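Local coordinates for endo-beta-1,2-glucanase (Talaromyces funiculosus, PDB 6IMV), which hydrolyses internal beta-1,2-glucosidic linkages of beta-1,2-glucans, a fungal endo-acting enzyme captured here in complex with sophorose, at residues N159-L164 / T221-Q226; F77-K82 / L141-S146; P292-K297 / K477-E482; P278-V283 / S473-N478. All coordinates share one frame; numbering follows the deposited sequence.

How the contacts relate
Following the chain, contact 2 closes first: 77-82 meets 141-146 across a mostly helical excursion, joining strands 71-78 and 144-145 beside the sugar pocket. Contact 1 follows in series, pairing strand 160-162 with 220-223. The two touch where Val161 and Pro162 pack on Leu141 and Pro142, and both reach the same bound glucose. Contacts 4 and 3 start later, on neighbouring strands 282-287 and 290-296, and cross rather than nest: 278-283 opens before 292-297 and also closes first. Contact 4 ends on the last turn of helix 461-475 and contact 3 on the loop that follows; they share Lys477 and Asn478. Their centres lie about 9 Å apart, those of contacts 2 and 3 about 37 Å.

Contact 1: residues N159-L164 / T221-Q226; sequences NRVPGL and TDIKNQ. With NAG (2-acetamido-2-deoxy-beta-D-glucopyranose), chain G; BGC (beta-D-glucopyranose), chain D.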
# COMPACT_ATOMS: atom_id res chain seq x y z
N ASN A 159 16.23 -17.60 -0.78
CA ASN A 159 15.45 -18.83 -0.61
C ASN A 159 14.19 -18.63 0.25
O ASN A 159 13.69 -19.56 0.87
CB ASN A 159 16.33 -19.94 -0.03
CG ASN A 159 17.49 -20.26 -0.94
OD1 ASN A 159 17.31 -20.38 -2.16
ND2 ASN A 159 18.68 -20.34 -0.38
N ARG A 160 13.66 -17.40 0.28
CA ARG A 160 12.46 -17.09 1.05
C ARG A 160 11.61 -16.14 0.20
O ARG A 160 12.17 -15.20 -0.38
CB ARG A 160 12.79 -16.41 2.38
CG ARG A 160 13.58 -17.27 3.36
CD ARG A 160 14.06 -16.49 4.57
NE ARG A 160 12.95 -16.13 5.45
CZ ARG A 160 12.57 -14.88 5.74
NH1 ARG A 160 13.28 -13.84 5.36
NH2 ARG A 160 11.46 -14.69 6.43
N VAL A 161 10.28 -16.38 0.15
CA VAL A 161 9.40 -15.54 -0.65
C VAL A 161 8.08 -15.31 0.09
O VAL A 161 7.48 -16.26 0.61
CB VAL A 161 9.21 -16.12 -2.07
CG1 VAL A 161 8.50 -17.47 -2.06
CG2 VAL A 161 8.47 -15.14 -2.97
N PRO A 162 7.62 -14.04 0.20
CA PRO A 162 6.40 -13.71 0.93
C PRO A 162 5.18 -13.62 -0.00
O PRO A 162 5.24 -12.95 -1.06
CB PRO A 162 6.77 -12.32 1.47
CG PRO A 162 7.54 -11.68 0.33
CD PRO A 162 8.27 -12.83 -0.33
N GLY A 163 4.10 -14.30 0.39
CA GLY A 163 2.87 -14.30 -0.37
C GLY A 163 2.20 -12.93 -0.39
O GLY A 163 1.68 -12.50 -1.42
N LEU A 164 2.22 -12.23 0.76
CA LEU A 164 1.45 -10.99 0.92
C LEU A 164 1.88 -9.95 -0.13
O LEU A 164 1.06 -9.42 -0.86
CB LEU A 164 1.63 -10.47 2.34
CG LEU A 164 0.77 -9.26 2.72
CD1 LEU A 164 0.38 -9.34 4.19
CD2 LEU A 164 1.50 -7.95 2.43
N THR A 221 7.25 -18.69 2.10
CA THR A 221 7.67 -20.00 1.63
C THR A 221 9.20 -20.06 1.62
O THR A 221 9.87 -19.15 1.11
CB THR A 221 7.09 -20.31 0.25
OG1 THR A 221 5.69 -20.53 0.41
CG2 THR A 221 7.72 -21.52 -0.40
N ASP A 222 9.73 -21.13 2.22
CA ASP A 222 11.14 -21.49 2.18
C ASP A 222 11.37 -22.39 0.97
O ASP A 222 10.66 -23.39 0.77
CB ASP A 222 11.55 -22.17 3.49
CG ASP A 222 11.49 -21.24 4.69
OD1 ASP A 222 11.66 -20.02 4.50
OD2 ASP A 222 11.24 -21.73 5.79
N ILE A 223 12.35 -21.99 0.16
CA ILE A 223 12.73 -22.63 -1.09
C ILE A 223 14.03 -23.40 -0.82
O ILE A 223 14.95 -22.84 -0.25
CB ILE A 223 12.92 -21.58 -2.20
CG1 ILE A 223 11.73 -20.62 -2.29
CG2 ILE A 223 13.23 -22.24 -3.53
CD1 ILE A 223 11.96 -19.45 -3.22
N LYS A 224 14.11 -24.66 -1.24
CA LYS A 224 15.34 -25.43 -1.03
C LYS A 224 16.51 -24.68 -1.67
O LYS A 224 17.51 -24.44 -1.02
CB LYS A 224 15.25 -26.83 -1.63
CG LYS A 224 16.51 -27.67 -1.42
CD LYS A 224 16.85 -27.83 0.05
CE LYS A 224 17.90 -28.90 0.31
NZ LYS A 224 17.28 -30.24 0.37
N ASN A 225 16.38 -24.30 -2.94
CA ASN A 225 17.45 -23.62 -3.64
C ASN A 225 16.86 -22.80 -4.80
O ASN A 225 16.42 -23.33 -5.81
CB ASN A 225 18.52 -24.64 -4.07
CG ASN A 225 19.74 -23.99 -4.68
OD1 ASN A 225 19.68 -22.85 -5.14
ND2 ASN A 225 20.86 -24.72 -4.69
N GLN A 226 16.91 -21.47 -4.63
CA GLN A 226 16.40 -20.47 -5.58
C GLN A 226 17.04 -20.61 -6.98
O GLN A 226 16.47 -20.15 -7.98
CB GLN A 226 16.63 -19.07 -5.02
CG GLN A 226 18.09 -18.71 -4.79
CD GLN A 226 18.28 -17.51 -3.89
OE1 GLN A 226 17.35 -16.99 -3.27
NE2 GLN A 226 19.52 -17.06 -3.79
C1 NAG G . 22.09 -24.23 -5.28
C2 NAG G . 23.36 -24.75 -4.62
C3 NAG G . 24.60 -24.31 -5.41
C4 NAG G . 24.48 -24.62 -6.89
C5 NAG G . 23.16 -24.07 -7.44
C6 NAG G . 22.96 -24.49 -8.88
C7 NAG G . 23.35 -24.94 -2.19
C8 NAG G . 23.48 -24.18 -0.90
N2 NAG G . 23.48 -24.20 -3.29
O3 NAG G . 25.74 -24.98 -4.89
O4 NAG G . 25.54 -24.01 -7.63
O5 NAG G . 22.08 -24.59 -6.67
O6 NAG G . 23.05 -25.91 -8.97
O7 NAG G . 23.14 -26.14 -2.24
C2 BGC D . 4.91 -7.38 5.56
C3 BGC D . 5.62 -7.80 4.28
C4 BGC D . 6.62 -8.91 4.58
C5 BGC D . 5.88 -10.06 5.25
C6 BGC D . 6.73 -11.25 5.65
C1 BGC D . 4.29 -8.60 6.23
O2 BGC D . 3.84 -6.49 5.26
O3 BGC D . 6.30 -6.71 3.68
O4 BGC D . 7.20 -9.36 3.36
O5 BGC D . 5.26 -9.61 6.45
O6 BGC D . 7.74 -10.81 6.53
O HOH W 1 20.80 -21.50 -2.41
O HOH W 2 14.70 -20.60 3.09
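Arg160 with Asp222 and Val161 with Thr221 are consecutive antiparallel pairs, the first non-hydrogen-bonded and the second hydrogen-bonded, in a ladder where strand 160-162 forms one border of a three-stranded sheet. Val161 N donates to Thr221 O (3.0 Å) and Thr221 N to Val161 O (2.9 Å); Ile223 N adds a nearly straight bond to Asn159 O (2.9 Å, 175° at the hydrogen). Asn159 then extends the grip beyond the strand through a reciprocal exchange with Gln226. Its backbone N donates to Gln226 OE1 (2.8 Å) from above the amide plane, while Gln226 N meets Asn159 OD1 (2.7 Å) close to the line of its C=O. The two amide planes stand 47° apart. The next residue back, Asn225, carries an N-linked NAG.

On the face of Arg160 and Asp222, the two side chains run alongside each other, but Arg160 NE and Asp222 OD1, 4.2 Å apart, are too distant for a salt bridge. A bend at chi3 (70°) turns the guanidinium aside; NE is salt-bridged to Glu240, and the group also forms a cation-pi contact with Trp157. On the other face, Val161 CG1 packs against Thr221 CB (3.9 Å). The contact thus holds the edge strand of a three-stranded antiparallel sheet, which leads through Pro162, at the N-cap and with its CB 3.5 Å from O4 of the chain D glucose, into helix 163-182.

Contact 2: residues F77-K82 / L141-S146; sequences FSAASK and LPWFTS. With BGC (beta-D-glucopyranose), chain D; BGC (beta-D-glucopyranose), chain I.
Phe144 and Ser78 form the tight part: Ser78 N donates to Phe144 O (2.9 Å) and Phe144 N to Ser78 O (3.0 Å), the hydrogen-bonded antiparallel pair joining strands 71-78 and 144-145. The Phe144 ring is folded back over this backbone, its CG set between N and carbonyl carbon (chi1 52°), which lays one face against the Ser78-Ala79 peptide. Beyond it, Ala79 CB stands over a face of Trp143, 3.7 Å from the five-membered ring centroid and 16° off its normal, a CH-pi contact. Phe77 lies alongside the indole, presenting CD1 in plane at the Trp143 edge, 4.0 Å from CZ3.

Elsewhere the fit is looser. Ala80 and Leu141 come no nearer than 4.3 Å, CB to CB, and a water bridges Ala80 N and Leu141 O, accepting from the first and donating to the second. On the sugar side, the nitrogen-bearing edge of the indole and the end of Lys82 also border the bound glucose units. Trp143 NE1 donates to O4 of the chain D sugar at 2.9 Å in an almost straight line (176°). The Lys82 chain crosses Trp143 at about a right angle, with CE 3.7 Å from CH2; its NZ is salt-bridged to Asp434 and donates to Ser81 OG. The packing of Ala79 and Phe77 on the indole thus probably fixes the direction in which NE1 offers its N-H to the sugar.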
# COMPACT_ATOMS: atom_id res chain seq x y z
N PHE A 77 17.13 -1.52 -1.18
CA PHE A 77 16.29 -2.71 -1.20
C PHE A 77 14.83 -2.28 -1.42
O PHE A 77 14.49 -1.11 -1.22
CB PHE A 77 16.42 -3.50 0.10
CG PHE A 77 16.10 -2.68 1.33
CD1 PHE A 77 14.79 -2.53 1.75
CD2 PHE A 77 17.10 -2.02 2.02
CE1 PHE A 77 14.49 -1.77 2.87
CE2 PHE A 77 16.80 -1.26 3.14
CZ PHE A 77 15.49 -1.13 3.56
N SER A 78 14.00 -3.23 -1.84
CA SER A 78 12.56 -3.02 -1.98
C SER A 78 11.88 -4.39 -1.99
O SER A 78 12.49 -5.40 -1.63
CB SER A 78 12.24 -2.18 -3.21
OG SER A 78 10.89 -1.70 -3.18
N ALA A 79 10.60 -4.41 -2.36
CA ALA A 79 9.79 -5.61 -2.33
C ALA A 79 8.58 -5.42 -3.24
O ALA A 79 8.32 -4.29 -3.68
CB ALA A 79 9.38 -5.93 -0.91
N ALA A 80 7.85 -6.51 -3.49
CA ALA A 80 6.72 -6.53 -4.42
C ALA A 80 5.60 -5.60 -3.93
O ALA A 80 4.80 -5.11 -4.73
CB ALA A 80 6.24 -7.95 -4.62
N SER A 81 5.56 -5.34 -2.62
CA SER A 81 4.61 -4.43 -1.99
C SER A 81 4.82 -2.98 -2.47
O SER A 81 3.84 -2.27 -2.78
CB SER A 81 4.71 -4.54 -0.49
OG SER A 81 6.07 -4.61 -0.09
N LYS A 82 6.07 -2.53 -2.56
CA LYS A 82 6.37 -1.17 -3.07
C LYS A 82 6.19 -1.14 -4.59
O LYS A 82 5.69 -0.17 -5.15
CB LYS A 82 7.79 -0.72 -2.68
CG LYS A 82 8.06 -0.72 -1.17
CD LYS A 82 8.65 -2.02 -0.65
CE LYS A 82 8.53 -2.15 0.85
NZ LYS A 82 7.11 -2.14 1.29
N LEU A 141 8.62 -12.37 -6.43
CA LEU A 141 9.76 -11.58 -5.97
C LEU A 141 9.90 -11.69 -4.46
O LEU A 141 8.94 -11.48 -3.71
CB LEU A 141 9.57 -10.11 -6.36
CG LEU A 141 9.46 -9.81 -7.85
CD1 LEU A 141 9.22 -8.32 -8.06
CD2 LEU A 141 10.69 -10.27 -8.61
N PRO A 142 11.13 -11.94 -3.95
CA PRO A 142 11.44 -11.80 -2.54
C PRO A 142 11.67 -10.30 -2.26
O PRO A 142 11.52 -9.51 -3.16
CB PRO A 142 12.75 -12.58 -2.42
CG PRO A 142 13.45 -12.26 -3.72
CD PRO A 142 12.33 -12.24 -4.74
N TRP A 143 12.05 -9.95 -1.04
CA TRP A 143 12.73 -8.66 -0.82
C TRP A 143 14.05 -8.70 -1.59
O TRP A 143 14.76 -9.71 -1.55
CB TRP A 143 12.95 -8.40 0.67
CG TRP A 143 11.71 -8.02 1.41
CD1 TRP A 143 10.67 -8.84 1.73
CD2 TRP A 143 11.38 -6.72 1.93
NE1 TRP A 143 9.71 -8.14 2.42
CE2 TRP A 143 10.12 -6.83 2.55
CE3 TRP A 143 12.02 -5.47 1.93
CZ2 TRP A 143 9.48 -5.75 3.15
CZ3 TRP A 143 11.39 -4.40 2.53
CH2 TRP A 143 10.14 -4.54 3.13
N PHE A 144 14.35 -7.62 -2.32
CA PHE A 144 15.44 -7.61 -3.29
C PHE A 144 16.26 -6.32 -3.15
O PHE A 144 15.78 -5.31 -2.66
CB PHE A 144 14.90 -7.72 -4.72
CG PHE A 144 13.82 -6.74 -5.08
CD1 PHE A 144 14.13 -5.43 -5.42
CD2 PHE A 144 12.49 -7.12 -5.09
CE1 PHE A 144 13.13 -4.52 -5.75
CE2 PHE A 144 11.49 -6.22 -5.44
CZ PHE A 144 11.81 -4.92 -5.77
N THR A 145 17.51 -6.41 -3.62
CA THR A 145 18.42 -5.29 -3.76
C THR A 145 18.31 -4.79 -5.20
O THR A 145 18.49 -5.56 -6.13
CB THR A 145 19.85 -5.72 -3.42
OG1 THR A 145 19.87 -6.20 -2.07
CG2 THR A 145 20.86 -4.61 -3.59
N SER A 146 17.98 -3.51 -5.37
CA SER A 146 17.68 -2.94 -6.69
C SER A 146 18.73 -1.89 -7.12
O SER A 146 18.56 -1.25 -8.16
CB SER A 146 16.28 -2.37 -6.71
OG SER A 146 16.03 -1.62 -5.54
C2 BGC D . 4.91 -7.38 5.56
C3 BGC D . 5.62 -7.80 4.28
C4 BGC D . 6.62 -8.91 4.58
C5 BGC D . 5.88 -10.06 5.25
C6 BGC D . 6.73 -11.25 5.65
C1 BGC D . 4.29 -8.60 6.23
O2 BGC D . 3.84 -6.49 5.26
O3 BGC D . 6.30 -6.71 3.68
O4 BGC D . 7.20 -9.36 3.36
O5 BGC D . 5.26 -9.61 6.45
O6 BGC D . 7.74 -10.81 6.53
C2 BGC I . 11.27 -2.38 6.66
C3 BGC I . 11.72 -0.92 6.41
C4 BGC I . 10.83 -0.22 5.36
C5 BGC I . 9.35 -0.46 5.68
C6 BGC I . 8.40 0.15 4.64
C1 BGC I . 9.77 -2.44 6.91
O1 BGC I . 9.29 -3.77 7.12
O2 BGC I . 11.93 -2.86 7.82
O3 BGC I . 13.08 -0.88 5.99
O4 BGC I . 11.12 1.19 5.28
O5 BGC I . 9.09 -1.86 5.80
O6 BGC I . 8.59 -0.52 3.39
O HOH W 3 8.63 -9.09 -2.21

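Contact 3: residues P292-K297 / K477-E482; sequences PITVQK and KNLKGE. With NAG (2-acetamido-2-deoxy-beta-D-glucopyranose), chain H.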
# COMPACT_ATOMS: atom_id res chain seq x y z
N PRO A 292 -21.00 3.14 20.50
CA PRO A 292 -20.24 2.09 19.82
C PRO A 292 -20.25 2.21 18.29
O PRO A 292 -21.24 2.63 17.71
CB PRO A 292 -20.95 0.81 20.27
CG PRO A 292 -22.37 1.25 20.54
CD PRO A 292 -22.24 2.64 21.11
N ILE A 293 -19.12 1.84 17.67
CA ILE A 293 -19.00 1.71 16.22
C ILE A 293 -18.51 0.29 15.90
O ILE A 293 -17.41 -0.09 16.29
CB ILE A 293 -18.04 2.77 15.62
CG1 ILE A 293 -18.43 4.20 15.98
CG2 ILE A 293 -17.96 2.59 14.11
CD1 ILE A 293 -17.29 5.19 15.86
N THR A 294 -19.32 -0.47 15.16
CA THR A 294 -18.97 -1.82 14.75
C THR A 294 -17.96 -1.76 13.61
O THR A 294 -18.20 -1.11 12.58
CB THR A 294 -20.19 -2.63 14.31
OG1 THR A 294 -21.14 -2.61 15.37
CG2 THR A 294 -19.84 -4.06 13.95
N VAL A 295 -16.83 -2.46 13.80
CA VAL A 295 -15.78 -2.53 12.82
C VAL A 295 -15.33 -3.98 12.65
O VAL A 295 -15.57 -4.83 13.51
CB VAL A 295 -14.58 -1.64 13.22
CG1 VAL A 295 -14.99 -0.18 13.32
CG2 VAL A 295 -13.92 -2.11 14.51
N GLN A 296 -14.63 -4.22 11.54
CA GLN A 296 -13.79 -5.39 11.38
C GLN A 296 -12.59 -5.28 12.32
O GLN A 296 -11.81 -4.32 12.25
CB GLN A 296 -13.29 -5.48 9.94
CG GLN A 296 -12.36 -6.66 9.71
CD GLN A 296 -11.87 -6.68 8.29
OE1 GLN A 296 -12.46 -7.33 7.43
NE2 GLN A 296 -10.80 -5.94 8.03
N LYS A 297 -12.43 -6.28 13.19
CA LYS A 297 -11.30 -6.33 14.09
C LYS A 297 -10.00 -6.37 13.28
O LYS A 297 -9.89 -7.12 12.31
CB LYS A 297 -11.42 -7.55 15.01
CG LYS A 297 -10.45 -7.55 16.19
CD LYS A 297 -10.65 -8.76 17.07
CE LYS A 297 -9.73 -8.74 18.27
NZ LYS A 297 -9.98 -9.92 19.14
N LYS A 477 -23.55 -8.17 11.20
CA LYS A 477 -24.99 -7.96 11.34
C LYS A 477 -25.24 -6.85 12.37
O LYS A 477 -24.44 -6.63 13.28
CB LYS A 477 -25.64 -9.28 11.80
CG LYS A 477 -25.27 -10.48 10.94
CD LYS A 477 -25.62 -11.81 11.53
CE LYS A 477 -24.54 -12.38 12.41
NZ LYS A 477 -24.85 -13.77 12.81
N ASN A 478 -26.36 -6.14 12.23
CA ASN A 478 -26.80 -5.15 13.22
C ASN A 478 -25.65 -4.19 13.55
O ASN A 478 -25.31 -4.01 14.73
CB ASN A 478 -27.32 -5.84 14.49
CG ASN A 478 -28.22 -7.02 14.18
OD1 ASN A 478 -29.31 -6.85 13.65
ND2 ASN A 478 -27.78 -8.22 14.52
N LEU A 479 -25.04 -3.60 12.51
CA LEU A 479 -23.97 -2.60 12.68
C LEU A 479 -24.45 -1.52 13.64
O LEU A 479 -25.59 -1.11 13.56
CB LEU A 479 -23.62 -1.96 11.33
CG LEU A 479 -23.02 -2.87 10.27
CD1 LEU A 479 -22.47 -2.04 9.12
CD2 LEU A 479 -21.94 -3.76 10.84
N LYS A 480 -23.56 -1.08 14.53
CA LYS A 480 -23.77 0.11 15.33
C LYS A 480 -22.84 1.22 14.83
O LYS A 480 -21.77 0.94 14.24
CB LYS A 480 -23.51 -0.16 16.82
CG LYS A 480 -24.37 -1.27 17.41
CD LYS A 480 -24.04 -1.62 18.83
CE LYS A 480 -24.42 -3.05 19.19
NZ LYS A 480 -23.36 -4.01 18.78
N GLY A 481 -23.27 2.47 15.05
CA GLY A 481 -22.42 3.62 14.95
C GLY A 481 -22.38 4.21 13.55
O GLY A 481 -21.56 5.08 13.29
N GLU A 482 -23.31 3.80 12.68
CA GLU A 482 -23.30 4.27 11.29
C GLU A 482 -23.74 5.75 11.22
O GLU A 482 -23.57 6.39 10.19
CB GLU A 482 -24.18 3.40 10.40
CG GLU A 482 -23.65 2.00 10.20
CD GLU A 482 -24.28 1.29 9.02
OE1 GLU A 482 -25.26 0.58 9.25
OE2 GLU A 482 -23.80 1.47 7.87
C1 NAG H . -5.92 -13.14 17.65
C2 NAG H . -6.84 -13.54 18.81
C3 NAG H . -6.66 -15.03 19.05
C4 NAG H . -7.06 -15.78 17.77
C5 NAG H . -6.05 -15.39 16.68
C6 NAG H . -6.30 -16.08 15.35
C7 NAG H . -7.25 -11.80 20.50
C8 NAG H . -6.73 -11.15 21.73
N2 NAG H . -6.53 -12.81 20.02
O3 NAG H . -7.50 -15.42 20.12
O4 NAG H . -7.15 -17.19 18.02
O5 NAG H . -6.14 -13.97 16.50
O6 NAG H . -7.69 -15.98 15.00
O7 NAG H . -8.27 -11.41 19.97
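Thr294 OG1 is gripped by two groups: it accepts from Lys480 N (3.0 Å, 165° at the hydrogen) and is hydrogen-bonded to Asp284 OD1. The hydroxyl lies anti to the carbonyl carbon (chi1 -55°), which turns it to the same side as the threonine N-H. That N-H in turn makes a nearly straight bond to Lys480 O (3.0 Å), approaching from 42° out of the carbonyl plane. Backbone and side chain of Thr294 therefore hold both polar atoms of Lys480's main chain.

Strand 290-296 pairs with 282-287 in a two-stranded antiparallel hairpin through Ile293 and Val295, so Thr294 serves its other edge, where the irregular segment 477-482 runs past. Gly481 lets the backbones come close: its CA is 4.1 Å from Ile293 CA and 3.2 Å from Pro292 O, with positive phi and no side chain in between. Apolar atoms complete the join. Thr294 CG2 meets Leu479 CD2 at 3.8 Å, the two side chains roughly perpendicular, while the aliphatic part of Lys480 slants past Pro292, with CD 3.7 Å from the proline CG. Past that ring the lysine bends at chi4, and its NZ forms a salt bridge to Asp284 OD2, so one carboxylate holds both Thr294 and Lys480.

Contact 4: residues P278-V283 / S473-N478; sequences PQLVSV and SRVFKN. With NAG (2-acetamido-2-deoxy-beta-D-glucopyranose), chain H.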
# COMPACT_ATOMS: atom_id res chain seq x y z
N PRO A 278 -12.30 -17.76 11.14
CA PRO A 278 -12.13 -17.31 12.52
C PRO A 278 -11.36 -15.99 12.69
O PRO A 278 -11.38 -15.42 13.77
CB PRO A 278 -11.33 -18.46 13.18
CG PRO A 278 -11.58 -19.66 12.28
CD PRO A 278 -11.68 -19.07 10.89
N GLN A 279 -10.68 -15.51 11.63
CA GLN A 279 -9.90 -14.27 11.71
C GLN A 279 -10.75 -13.07 11.25
O GLN A 279 -10.29 -11.93 11.33
CB GLN A 279 -8.62 -14.39 10.89
CG GLN A 279 -7.54 -15.23 11.57
CD GLN A 279 -7.89 -16.70 11.69
OE1 GLN A 279 -7.98 -17.23 12.78
NE2 GLN A 279 -8.09 -17.35 10.56
N LEU A 280 -11.96 -13.34 10.74
CA LEU A 280 -12.93 -12.30 10.35
C LEU A 280 -13.92 -12.10 11.50
O LEU A 280 -14.77 -12.94 11.73
CB LEU A 280 -13.64 -12.72 9.06
CG LEU A 280 -14.58 -11.68 8.44
CD1 LEU A 280 -13.81 -10.43 8.05
CD2 LEU A 280 -15.33 -12.25 7.25
N VAL A 281 -13.77 -10.98 12.23
CA VAL A 281 -14.40 -10.80 13.53
C VAL A 281 -15.02 -9.40 13.62
O VAL A 281 -14.41 -8.39 13.23
CB VAL A 281 -13.39 -11.05 14.67
CG1 VAL A 281 -13.98 -10.79 16.05
CG2 VAL A 281 -12.81 -12.45 14.61
N SER A 282 -16.23 -9.34 14.18
CA SER A 282 -16.93 -8.09 14.48
C SER A 282 -16.59 -7.65 15.90
O SER A 282 -16.68 -8.44 16.82
CB SER A 282 -18.41 -8.28 14.32
OG SER A 282 -19.09 -7.05 14.45
N VAL A 283 -16.18 -6.39 16.07
CA VAL A 283 -16.02 -5.81 17.39
C VAL A 283 -16.52 -4.36 17.34
O VAL A 283 -16.57 -3.74 16.27
CB VAL A 283 -14.56 -5.85 17.89
CG1 VAL A 283 -14.10 -7.27 18.14
CG2 VAL A 283 -13.59 -5.14 16.95
N SER A 473 -21.29 -10.73 5.10
CA SER A 473 -22.67 -10.61 5.58
C SER A 473 -22.95 -11.63 6.70
O SER A 473 -23.84 -11.40 7.51
CB SER A 473 -23.68 -10.70 4.46
OG SER A 473 -23.69 -11.97 3.85
N ARG A 474 -22.17 -12.71 6.77
CA ARG A 474 -22.34 -13.72 7.82
C ARG A 474 -21.81 -13.23 9.17
O ARG A 474 -22.31 -13.65 10.22
CB ARG A 474 -21.63 -15.03 7.43
CG ARG A 474 -22.42 -15.86 6.42
CD ARG A 474 -21.67 -17.03 5.84
NE ARG A 474 -21.49 -18.07 6.83
CZ ARG A 474 -20.81 -19.20 6.62
NH1 ARG A 474 -20.36 -19.48 5.41
NH2 ARG A 474 -20.58 -20.03 7.62
N VAL A 475 -20.81 -12.34 9.15
CA VAL A 475 -20.12 -11.89 10.37
C VAL A 475 -20.68 -10.53 10.84
O VAL A 475 -20.80 -10.31 12.06
CB VAL A 475 -18.60 -11.82 10.14
CG1 VAL A 475 -17.88 -11.09 11.28
CG2 VAL A 475 -18.02 -13.21 9.93
N PHE A 476 -21.00 -9.63 9.89
CA PHE A 476 -21.34 -8.25 10.19
C PHE A 476 -22.86 -8.02 10.06
O PHE A 476 -23.38 -7.72 8.99
CB PHE A 476 -20.52 -7.31 9.32
CG PHE A 476 -19.04 -7.40 9.61
CD1 PHE A 476 -18.49 -6.76 10.70
CD2 PHE A 476 -18.21 -8.19 8.81
CE1 PHE A 476 -17.14 -6.88 10.99
CE2 PHE A 476 -16.86 -8.31 9.10
CZ PHE A 476 -16.32 -7.65 10.18
N LYS A 477 -23.55 -8.17 11.20
CA LYS A 477 -24.99 -7.96 11.34
C LYS A 477 -25.24 -6.85 12.37
O LYS A 477 -24.44 -6.63 13.28
CB LYS A 477 -25.64 -9.28 11.80
CG LYS A 477 -25.27 -10.48 10.94
CD LYS A 477 -25.62 -11.81 11.53
CE LYS A 477 -24.54 -12.38 12.41
NZ LYS A 477 -24.85 -13.77 12.81
N ASN A 478 -26.36 -6.14 12.23
CA ASN A 478 -26.80 -5.15 13.22
C ASN A 478 -25.65 -4.19 13.55
O ASN A 478 -25.31 -4.01 14.73
CB ASN A 478 -27.32 -5.84 14.49
CG ASN A 478 -28.22 -7.02 14.18
OD1 ASN A 478 -29.31 -6.85 13.65
ND2 ASN A 478 -27.78 -8.22 14.52
C1 NAG H . -5.92 -13.14 17.65
C2 NAG H . -6.84 -13.54 18.81
C3 NAG H . -6.66 -15.03 19.05
C4 NAG H . -7.06 -15.78 17.77
C5 NAG H . -6.05 -15.39 16.68
C6 NAG H . -6.30 -16.08 15.35
C7 NAG H . -7.25 -11.80 20.50
C8 NAG H . -6.73 -11.15 21.73
N2 NAG H . -6.53 -12.81 20.02
O3 NAG H . -7.50 -15.42 20.12
O4 NAG H . -7.15 -17.19 18.02
O5 NAG H . -6.14 -13.97 16.50
O6 NAG H . -7.69 -15.98 15.00
O7 NAG H . -8.27 -11.41 19.97
O HOH W 4 -21.58 -7.25 13.60
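The backbones approach most closely at Ser282 and Phe476, whose CA atoms are 6.2 Å apart; at that spacing side chains and a water, rather than paired main-chain groups, make the join. Val475 wedges in with both methyls. CG1, anti to the backbone N (chi1 168°), rests 3.6 Å from Leu280 O and also near Ser282 N, while CG2 meets Leu280 CD2 at 3.9 Å. Leu280 splits its two branches: CD2 goes to Val475, and CD1 lies in plane at the edge of the Phe476 ring, 3.9 Å from CE2. One face of that ring is covered by Val475 CG1 of its own segment, set off toward the rim. Further round the ring, CZ is 3.7 Å from Val281 O and CE1 is 3.7 Å from Ser282 CA, so the phenyl runs along the backbone of Val281 and Ser282.

In the fold, this is where the chain leaving helix 461-475 crosses the entry to the antiparallel hairpin of strands 282-287 and 290-296. Gln296 of the second strand also packs against Leu280 and Phe476.

The polar component is indirect. A water lies 2.6 Å from Ser282 OG and donates to Lys477 O (2.9 Å), linking the strand start to the segment beyond Phe476. At the far end of 278-283, away from Val475 and Phe476, Gln279 OE1 accepts a hydrogen bond from O6 of a protein-attached NAG, while Gln279 NE2 is held by Asn246 O.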